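Local coordinates for protein nucleoporin NUP159 (Saccharomyces cerevisiae, PDB 1XIP) that serves as a component of the nuclear pore complex and, through this N-terminal beta-propeller domain, tethers the helicase Dbp5 to the pore during mRNA export, at residues Leu40-Ile45 with Val53-Ser58; Phe81-Glu86 with Ser117-Val122. All blocks are in the same frame, centred on the assembly; numbering follows the deposited sequence.

Contact 1: residues Leu40-Ile45 with Val53-Ser58; sequences LQNLDI and VAASGS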
ATOM      1  N   LEU A  40       0.182  -3.597   6.106  1.00 18.75           N
ATOM      2  CA  LEU A  40      -0.406  -4.840   5.640  1.00 18.00           C
ATOM      3  C   LEU A  40      -0.654  -4.748   4.164  1.00 17.69           C
ATOM      4  O   LEU A  40      -1.121  -3.720   3.685  1.00 17.60           O
ATOM      5  CB  LEU A  40      -1.711  -5.140   6.366  1.00 17.87           C
ATOM      6  CG  LEU A  40      -1.849  -5.038   7.881  1.00 17.40           C
ATOM      7  CD1 LEU A  40      -3.333  -5.198   8.244  1.00 17.87           C
ATOM      8  CD2 LEU A  40      -1.074  -6.108   8.526  1.00 17.17           C
ATOM      9  N   GLN A  41      -0.341  -5.824   3.446  1.00 16.91           N
ATOM     10  CA  GLN A  41      -0.558  -5.890   2.014  1.00 16.69           C
ATOM     11  C   GLN A  41      -1.165  -7.222   1.700  1.00 16.89           C
ATOM     12  O   GLN A  41      -0.512  -8.108   1.115  1.00 17.07           O
ATOM     13  CB  GLN A  41       0.745  -5.712   1.287  1.00 16.99           C
ATOM     14  CG  GLN A  41       1.196  -4.272   1.317  1.00 18.95           C
ATOM     15  CD  GLN A  41       2.556  -4.085   0.732  1.00 19.28           C
ATOM     16  OE1 GLN A  41       2.685  -3.725  -0.442  1.00 17.68           O
ATOM     17  NE2 GLN A  41       3.595  -4.317   1.547  1.00 21.53           N
ATOM     18  N   ASN A  42      -2.424  -7.368   2.104  1.00 16.23           N
ATOM     19  CA  ASN A  42      -3.027  -8.668   2.241  1.00 15.65           C
ATOM     20  C   ASN A  42      -3.956  -9.051   1.079  1.00 15.68           C
ATOM     21  O   ASN A  42      -4.884  -9.872   1.246  1.00 15.50           O
ATOM     22  CB  ASN A  42      -3.751  -8.731   3.574  1.00 15.77           C
ATOM     23  CG  ASN A  42      -2.802  -8.903   4.740  1.00 16.09           C
ATOM     24  OD1 ASN A  42      -1.612  -8.621   4.645  1.00 17.14           O
ATOM     25  ND2 ASN A  42      -3.328  -9.362   5.849  1.00 17.73           N
ATOM     26  N   LEU A  43      -3.699  -8.466  -0.095  1.00 14.88           N
ATOM     27  CA  LEU A  43      -4.429  -8.821  -1.304  1.00 14.37           C
ATOM     28  C   LEU A  43      -3.559  -8.587  -2.512  1.00 14.83           C
ATOM     29  O   LEU A  43      -2.965  -7.514  -2.660  1.00 15.07           O
ATOM     30  CB  LEU A  43      -5.710  -7.991  -1.428  1.00 13.64           C
ATOM     31  CG  LEU A  43      -6.410  -8.092  -2.775  1.00 12.43           C
ATOM     32  CD1 LEU A  43      -7.327  -9.318  -2.785  1.00 14.15           C
ATOM     33  CD2 LEU A  43      -7.190  -6.857  -3.079  1.00 10.00           C
ATOM     34  N   ASP A  44      -3.506  -9.576  -3.390  1.00 15.33           N
ATOM     35  CA  ASP A  44      -2.798  -9.447  -4.659  1.00 16.13           C
ATOM     36  C   ASP A  44      -3.595 -10.123  -5.762  1.00 16.37           C
ATOM     37  O   ASP A  44      -4.403 -11.000  -5.500  1.00 16.48           O
ATOM     38  CB  ASP A  44      -1.402 -10.053  -4.584  1.00 16.31           C
ATOM     39  CG  ASP A  44      -0.487  -9.584  -5.725  1.00 17.85           C
ATOM     40  OD1 ASP A  44      -0.818  -8.571  -6.388  1.00 18.94           O
ATOM     41  OD2 ASP A  44       0.599 -10.155  -6.011  1.00 19.54           O
ATOM     42  N   ILE A  45      -3.370  -9.686  -6.995  1.00 16.55           N
ATOM     43  CA  ILE A  45      -4.085 -10.211  -8.138  1.00 16.89           C
ATOM     44  C   ILE A  45      -3.076 -10.494  -9.221  1.00 17.29           C
ATOM     45  O   ILE A  45      -2.157  -9.727  -9.435  1.00 17.90           O
ATOM     46  CB  ILE A  45      -5.120  -9.193  -8.640  1.00 16.89           C
ATOM     47  CG1 ILE A  45      -6.296  -9.111  -7.663  1.00 16.76           C
ATOM     48  CG2 ILE A  45      -5.554  -9.532 -10.075  1.00 16.36           C
ATOM     49  CD1 ILE A  45      -7.352  -8.062  -8.028  1.00 17.61           C
ATOM     50  N   VAL A  53      -4.773 -13.881  -4.244  1.00 13.26           N
ATOM     51  CA  VAL A  53      -4.563 -14.241  -2.854  1.00 13.26           C
ATOM     52  C   VAL A  53      -5.077 -13.125  -1.984  1.00 13.06           C
ATOM     53  O   VAL A  53      -4.953 -11.930  -2.322  1.00 13.36           O
ATOM     54  CB  VAL A  53      -3.072 -14.312  -2.439  1.00 13.52           C
ATOM     55  CG1 VAL A  53      -2.735 -15.638  -1.898  1.00 13.04           C
ATOM     56  CG2 VAL A  53      -2.164 -13.868  -3.529  1.00 13.63           C
ATOM     57  N   ALA A  54      -5.551 -13.508  -0.812  1.00 12.71           N
ATOM     58  CA  ALA A  54      -6.060 -12.576   0.173  1.00 12.25           C
ATOM     59  C   ALA A  54      -5.905 -13.233   1.515  1.00 12.07           C
ATOM     60  O   ALA A  54      -5.937 -14.454   1.614  1.00 11.38           O
ATOM     61  CB  ALA A  54      -7.513 -12.267  -0.103  1.00 12.34           C
ATOM     62  N   ALA A  55      -5.693 -12.414   2.541  1.00 12.49           N
ATOM     63  CA  ALA A  55      -5.664 -12.876   3.904  1.00 13.09           C
ATOM     64  C   ALA A  55      -6.357 -11.871   4.840  1.00 14.18           C
ATOM     65  O   ALA A  55      -6.046 -10.682   4.829  1.00 14.35           O
ATOM     66  CB  ALA A  55      -4.229 -13.102   4.332  1.00 13.37           C
ATOM     67  N   SER A  56      -7.297 -12.351   5.644  1.00 15.07           N
ATOM     68  CA  SER A  56      -7.902 -11.532   6.691  1.00 15.78           C
ATOM     69  C   SER A  56      -8.275 -12.405   7.846  1.00 16.49           C
ATOM     70  O   SER A  56      -8.604 -13.580   7.658  1.00 17.04           O
ATOM     71  CB  SER A  56      -9.157 -10.818   6.181  1.00 16.26           C
ATOM     72  OG  SER A  56      -9.634  -9.876   7.142  1.00 15.41           O
ATOM     73  N   GLY A  57      -8.229 -11.843   9.049  1.00 17.16           N
ATOM     74  CA  GLY A  57      -8.562 -12.583  10.265  1.00 17.60           C
ATOM     75  C   GLY A  57      -7.958 -13.980  10.378  1.00 18.08           C
ATOM     76  O   GLY A  57      -8.669 -14.931  10.679  1.00 18.47           O
ATOM     77  N   SER A  58      -6.652 -14.117  10.139  1.00 18.47           N
ATOM     78  CA  SER A  58      -5.986 -15.415  10.300  1.00 18.87           C
ATOM     79  C   SER A  58      -6.260 -16.462   9.199  1.00 18.51           C
ATOM     80  O   SER A  58      -5.633 -17.516   9.206  1.00 19.05           O
ATOM     81  CB  SER A  58      -6.290 -16.049  11.674  1.00 19.16           C
ATOM     82  OG  SER A  58      -5.775 -15.272  12.743  1.00 21.41           O
TER
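Leu-43 and Ala-54 form the non-hydrogen-bonded pair of an antiparallel ladder, and Asp-44 and Val-53 form the hydrogen-bonded pair beside it. The strand axes come within 4.9 Å and run at 170°, as in the two arms of a beta hairpin. Asp-44 N bonds to Val-53 O (3.0 Å), and Val-53 N to Asp-44 O (3.2 Å). Beyond the regular strand, Asn-42 O still accepts from Ala-55 N (3.0 Å), so the pairing runs one step past Leu-43.

Asn-42 adds a side-chain link. Its CG lies anti to the carbonyl carbon (chi1 -76°), which brings ND2 to Ala-55 O at 3.2 Å, above the carbonyl plane rather than on a lone pair. The same ND2 also bonds to Val-90 O, so one buried amide ties the hairpin to strand 90-96, the first of the following sheet. On the sheet face shared by Leu-43 and Ala-54, Leu-43 CD1 rests 4.0 Å from Ala-54 CB; the small methyl leaves room for the branched leucine, and both residues also meet strand 365-370. On the other face, Val-53 CG2 packs against Asp-44 CB at 4.0 Å, while the carboxylate leads away and Asp-44 OD2 accepts from Phe-95 N.

One face of this inner hairpin is thus apolar where Leu-43 meets Ala-54, whereas on the other a valine packs against the CB of an aspartate. Asn-42, through Val-90 O, and Asp-44, through Phe-95 N, spend polar bonds on the backbone of strand 90-96 and so link this blade to the next.

Contact 2: residues Phe81-Glu86 with Ser117-Val122; sequences FKWEKE and SEFRTV
Phe-119 joins two strands too far apart to pair, the CA atoms of Lys-85 and Phe-119 being 9.4 Å apart, and side chains alone make the join. The ring of Phe-119 meets two residues of strand 83-86, Trp-83 and Lys-85, which lie two positions apart and so project from the same side of that strand.

Lys-85 comes over one face of the phenyl ring. Its CD sits 3.9 Å from the ring centroid, 19° off the normal, a CH-pi contact, and CE follows at 3.7 Å from Phe-119 CE2. The lysine chain is stretched out as far as CE, with CG anti to the backbone N (chi1 179°), which carries its methylenes across to the phenylalanine before the last torsion bends NZ aside. Lysine suits this surface position because its long apolar stem can cover a ring while its charge stays at the end.

Trp-83 meets the ring through the far corner of its indole. CZ2 approaches Phe-119 CD1 at 3.6 Å, and CH2 approaches CE1 at 3.8 Å. The planes are only 26° from parallel, yet the centroids of the two six-membered rings lie 5.6 Å apart, so the rings are slid past each other with little overlap and this is no full stack. Tyr-109 also meets the Phe-119 ring, and Leu-116 touches Trp-83, extending the apolar patch.

A serine in place of Phe-119 would probably open a gap between the strands and leave the lysine methylenes and the indole corner without their shared partner. The join between these two edge strands thus rests on dispersion and CH-pi contact, with no polar bond between the two segments.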
ATOM      1  N   PHE A  81     -12.771 -21.532  -3.073  1.00 18.18           N
ATOM      2  CA  PHE A  81     -11.320 -21.262  -3.145  1.00 17.41           C
ATOM      3  C   PHE A  81     -10.562 -22.447  -3.729  1.00 17.77           C
ATOM      4  O   PHE A  81     -11.101 -23.546  -3.797  1.00 18.31           O
ATOM      5  CB  PHE A  81     -10.785 -20.962  -1.755  1.00 16.57           C
ATOM      6  CG  PHE A  81     -11.455 -19.805  -1.089  1.00 16.39           C
ATOM      7  CD1 PHE A  81     -11.249 -18.489  -1.551  1.00 15.57           C
ATOM      8  CD2 PHE A  81     -12.311 -20.007  -0.003  1.00 16.15           C
ATOM      9  CE1 PHE A  81     -11.859 -17.413  -0.927  1.00 13.10           C
ATOM     10  CE2 PHE A  81     -12.949 -18.912   0.625  1.00 14.44           C
ATOM     11  CZ  PHE A  81     -12.715 -17.628   0.168  1.00 13.43           C
ATOM     12  N   LYS A  82      -9.322 -22.233  -4.156  1.00 17.86           N
ATOM     13  CA  LYS A  82      -8.488 -23.323  -4.646  1.00 18.38           C
ATOM     14  C   LYS A  82      -7.683 -23.899  -3.500  1.00 18.27           C
ATOM     15  O   LYS A  82      -7.398 -25.096  -3.470  1.00 18.10           O
ATOM     16  CB  LYS A  82      -7.515 -22.859  -5.740  1.00 18.52           C
ATOM     17  CG  LYS A  82      -8.132 -22.169  -6.953  1.00 21.82           C
ATOM     18  CD  LYS A  82      -9.324 -22.955  -7.534  1.00 27.73           C
ATOM     19  CE  LYS A  82      -8.910 -23.719  -8.802  1.00 30.98           C
ATOM     20  NZ  LYS A  82      -9.790 -24.878  -9.104  1.00 31.67           N
ATOM     21  N   TRP A  83      -7.298 -23.026  -2.574  1.00 18.48           N
ATOM     22  CA  TRP A  83      -6.447 -23.379  -1.447  1.00 18.87           C
ATOM     23  C   TRP A  83      -6.730 -22.449  -0.287  1.00 19.55           C
ATOM     24  O   TRP A  83      -7.116 -21.316  -0.493  1.00 19.55           O
ATOM     25  CB  TRP A  83      -5.005 -23.249  -1.859  1.00 18.36           C
ATOM     26  CG  TRP A  83      -4.006 -23.324  -0.758  1.00 18.19           C
ATOM     27  CD1 TRP A  83      -3.342 -24.434  -0.343  1.00 18.72           C
ATOM     28  CD2 TRP A  83      -3.495 -22.238   0.027  1.00 17.88           C
ATOM     29  NE1 TRP A  83      -2.464 -24.115   0.666  1.00 18.75           N
ATOM     30  CE2 TRP A  83      -2.537 -22.771   0.910  1.00 17.33           C
ATOM     31  CE3 TRP A  83      -3.757 -20.857   0.083  1.00 19.98           C
ATOM     32  CZ2 TRP A  83      -1.846 -21.990   1.833  1.00 16.31           C
ATOM     33  CZ3 TRP A  83      -3.068 -20.076   1.017  1.00 18.14           C
ATOM     34  CH2 TRP A  83      -2.126 -20.650   1.872  1.00 16.70           C
ATOM     35  N   GLU A  84      -6.553 -22.941   0.934  1.00 21.01           N
ATOM     36  CA  GLU A  84      -6.685 -22.111   2.136  1.00 22.65           C
ATOM     37  C   GLU A  84      -5.891 -22.674   3.312  1.00 22.67           C
ATOM     38  O   GLU A  84      -5.663 -23.879   3.415  1.00 22.69           O
ATOM     39  CB  GLU A  84      -8.148 -21.922   2.526  1.00 22.69           C
ATOM     40  CG  GLU A  84      -8.724 -23.093   3.291  1.00 27.71           C
ATOM     41  CD  GLU A  84      -9.401 -22.678   4.586  1.00 33.80           C
ATOM     42  OE1 GLU A  84     -10.668 -22.678   4.622  1.00 37.84           O
ATOM     43  OE2 GLU A  84      -8.683 -22.346   5.565  1.00 35.65           O
ATOM     44  N   LYS A  85      -5.467 -21.783   4.192  1.00 23.22           N
ATOM     45  CA  LYS A  85      -4.728 -22.167   5.367  1.00 23.97           C
ATOM     46  C   LYS A  85      -4.916 -21.108   6.426  1.00 24.84           C
ATOM     47  O   LYS A  85      -4.863 -19.924   6.140  1.00 25.08           O
ATOM     48  CB  LYS A  85      -3.244 -22.301   5.046  1.00 23.56           C
ATOM     49  CG  LYS A  85      -2.402 -22.684   6.241  1.00 23.49           C
ATOM     50  CD  LYS A  85      -0.995 -23.047   5.870  1.00 22.79           C
ATOM     51  CE  LYS A  85      -0.175 -23.293   7.113  1.00 23.61           C
ATOM     52  NZ  LYS A  85      -0.733 -24.409   7.919  1.00 25.50           N
ATOM     53  N   GLU A  86      -5.135 -21.547   7.651  1.00 26.02           N
ATOM     54  CA  GLU A  86      -5.135 -20.666   8.799  1.00 27.35           C
ATOM     55  C   GLU A  86      -3.693 -20.240   9.104  1.00 27.24           C
ATOM     56  O   GLU A  86      -2.853 -21.072   9.439  1.00 27.34           O
ATOM     57  CB  GLU A  86      -5.767 -21.385   9.991  1.00 27.89           C
ATOM     58  CG  GLU A  86      -5.820 -20.575  11.277  1.00 32.29           C
ATOM     59  CD  GLU A  86      -7.238 -20.174  11.663  1.00 37.54           C
ATOM     60  OE1 GLU A  86      -8.068 -19.889  10.741  1.00 39.43           O
ATOM     61  OE2 GLU A  86      -7.516 -20.133  12.894  1.00 38.86           O
ATOM     62  N   SER A 117      -0.046 -28.686  -2.473  1.00 37.62           N
ATOM     63  CA  SER A 117       0.241 -29.405  -1.240  1.00 37.67           C
ATOM     64  C   SER A 117       1.456 -28.816  -0.521  1.00 37.37           C
ATOM     65  O   SER A 117       1.602 -28.970   0.698  1.00 37.76           O
ATOM     66  CB  SER A 117       0.456 -30.899  -1.515  1.00 37.71           C
ATOM     67  OG  SER A 117       1.039 -31.114  -2.788  1.00 39.20           O
ATOM     68  N   GLU A 118       2.312 -28.128  -1.279  1.00 36.80           N
ATOM     69  CA  GLU A 118       3.603 -27.659  -0.771  1.00 35.93           C
ATOM     70  C   GLU A 118       3.538 -26.241  -0.242  1.00 34.73           C
ATOM     71  O   GLU A 118       3.507 -25.274  -1.000  1.00 34.41           O
ATOM     72  CB  GLU A 118       4.688 -27.789  -1.839  1.00 36.18           C
ATOM     73  CG  GLU A 118       4.902 -29.214  -2.337  1.00 38.90           C
ATOM     74  CD  GLU A 118       6.186 -29.865  -1.816  1.00 41.74           C
ATOM     75  OE1 GLU A 118       7.159 -29.130  -1.485  1.00 43.48           O
ATOM     76  OE2 GLU A 118       6.227 -31.121  -1.754  1.00 41.98           O
ATOM     77  N   PHE A 119       3.502 -26.133   1.078  1.00 33.69           N
ATOM     78  CA  PHE A 119       3.545 -24.854   1.753  1.00 32.70           C
ATOM     79  C   PHE A 119       4.819 -24.762   2.583  1.00 32.80           C
ATOM     80  O   PHE A 119       4.862 -25.192   3.737  1.00 32.84           O
ATOM     81  CB  PHE A 119       2.301 -24.655   2.622  1.00 32.00           C
ATOM     82  CG  PHE A 119       2.163 -23.265   3.159  1.00 30.31           C
ATOM     83  CD1 PHE A 119       1.704 -22.236   2.345  1.00 28.28           C
ATOM     84  CD2 PHE A 119       2.521 -22.975   4.478  1.00 27.83           C
ATOM     85  CE1 PHE A 119       1.587 -20.947   2.843  1.00 27.62           C
ATOM     86  CE2 PHE A 119       2.409 -21.704   4.983  1.00 26.08           C
ATOM     87  CZ  PHE A 119       1.940 -20.679   4.167  1.00 27.39           C
ATOM     88  N   ARG A 120       5.854 -24.191   1.980  1.00 32.88           N
ATOM     89  CA  ARG A 120       7.191 -24.202   2.553  1.00 32.89           C
ATOM     90  C   ARG A 120       7.510 -22.942   3.330  1.00 32.38           C
ATOM     91  O   ARG A 120       6.997 -21.873   3.031  1.00 32.27           O
ATOM     92  CB  ARG A 120       8.224 -24.387   1.448  1.00 33.27           C
ATOM     93  CG  ARG A 120       8.416 -25.843   1.030  1.00 35.67           C
ATOM     94  CD  ARG A 120       9.463 -26.048  -0.066  1.00 39.10           C
ATOM     95  NE  ARG A 120      10.197 -27.309   0.095  1.00 41.66           N
ATOM     96  CZ  ARG A 120      11.513 -27.405   0.328  1.00 43.01           C
ATOM     97  NH1 ARG A 120      12.267 -26.313   0.442  1.00 42.77           N
ATOM     98  NH2 ARG A 120      12.077 -28.602   0.454  1.00 43.83           N
ATOM     99  N   THR A 121       8.353 -23.088   4.344  1.00 32.13           N
ATOM    100  CA  THR A 121       8.970 -21.949   5.007  1.00 31.81           C
ATOM    101  C   THR A 121      10.117 -21.520   4.112  1.00 31.44           C
ATOM    102  O   THR A 121      10.923 -22.354   3.714  1.00 31.58           O
ATOM    103  CB  THR A 121       9.501 -22.357   6.413  1.00 31.84           C
ATOM    104  OG1 THR A 121       8.396 -22.664   7.277  1.00 31.51           O
ATOM    105  CG2 THR A 121      10.175 -21.170   7.113  1.00 31.53           C
ATOM    106  N   VAL A 122      10.173 -20.240   3.757  1.00 30.84           N
ATOM    107  CA  VAL A 122      11.314 -19.750   3.000  1.00 30.47           C
ATOM    108  C   VAL A 122      12.399 -19.334   3.965  1.00 30.87           C
ATOM    109  O   VAL A 122      13.550 -19.755   3.837  1.00 31.29           O
ATOM    110  CB  VAL A 122      10.964 -18.588   2.068  1.00 30.40           C
ATOM    111  CG1 VAL A 122      12.193 -18.158   1.258  1.00 28.68           C
ATOM    112  CG2 VAL A 122       9.814 -18.974   1.145  1.00 29.59           C
TER

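Overall arrangement
Contact 1 comes first along the chain and closes before contact 2 opens; their centres are 13 Å apart. Both involve the four-stranded antiparallel sheet 43-46, 51-56, 59-64 and 83-86, one blade of the beta-propeller. Contact 1 pairs its first two strands, about 12 Å from the chain centre, whereas contact 2 starts from its last strand, about 23 Å out, and reaches strand 119-124, the last of the following sheet. The two meet where Ser-58 O packs against Glu-86 CG at 3.7 Å. Contact 1 thus builds the inside of one blade and contact 2 joins that blade to the next at the rim, within the propeller that interacts with Dbp5.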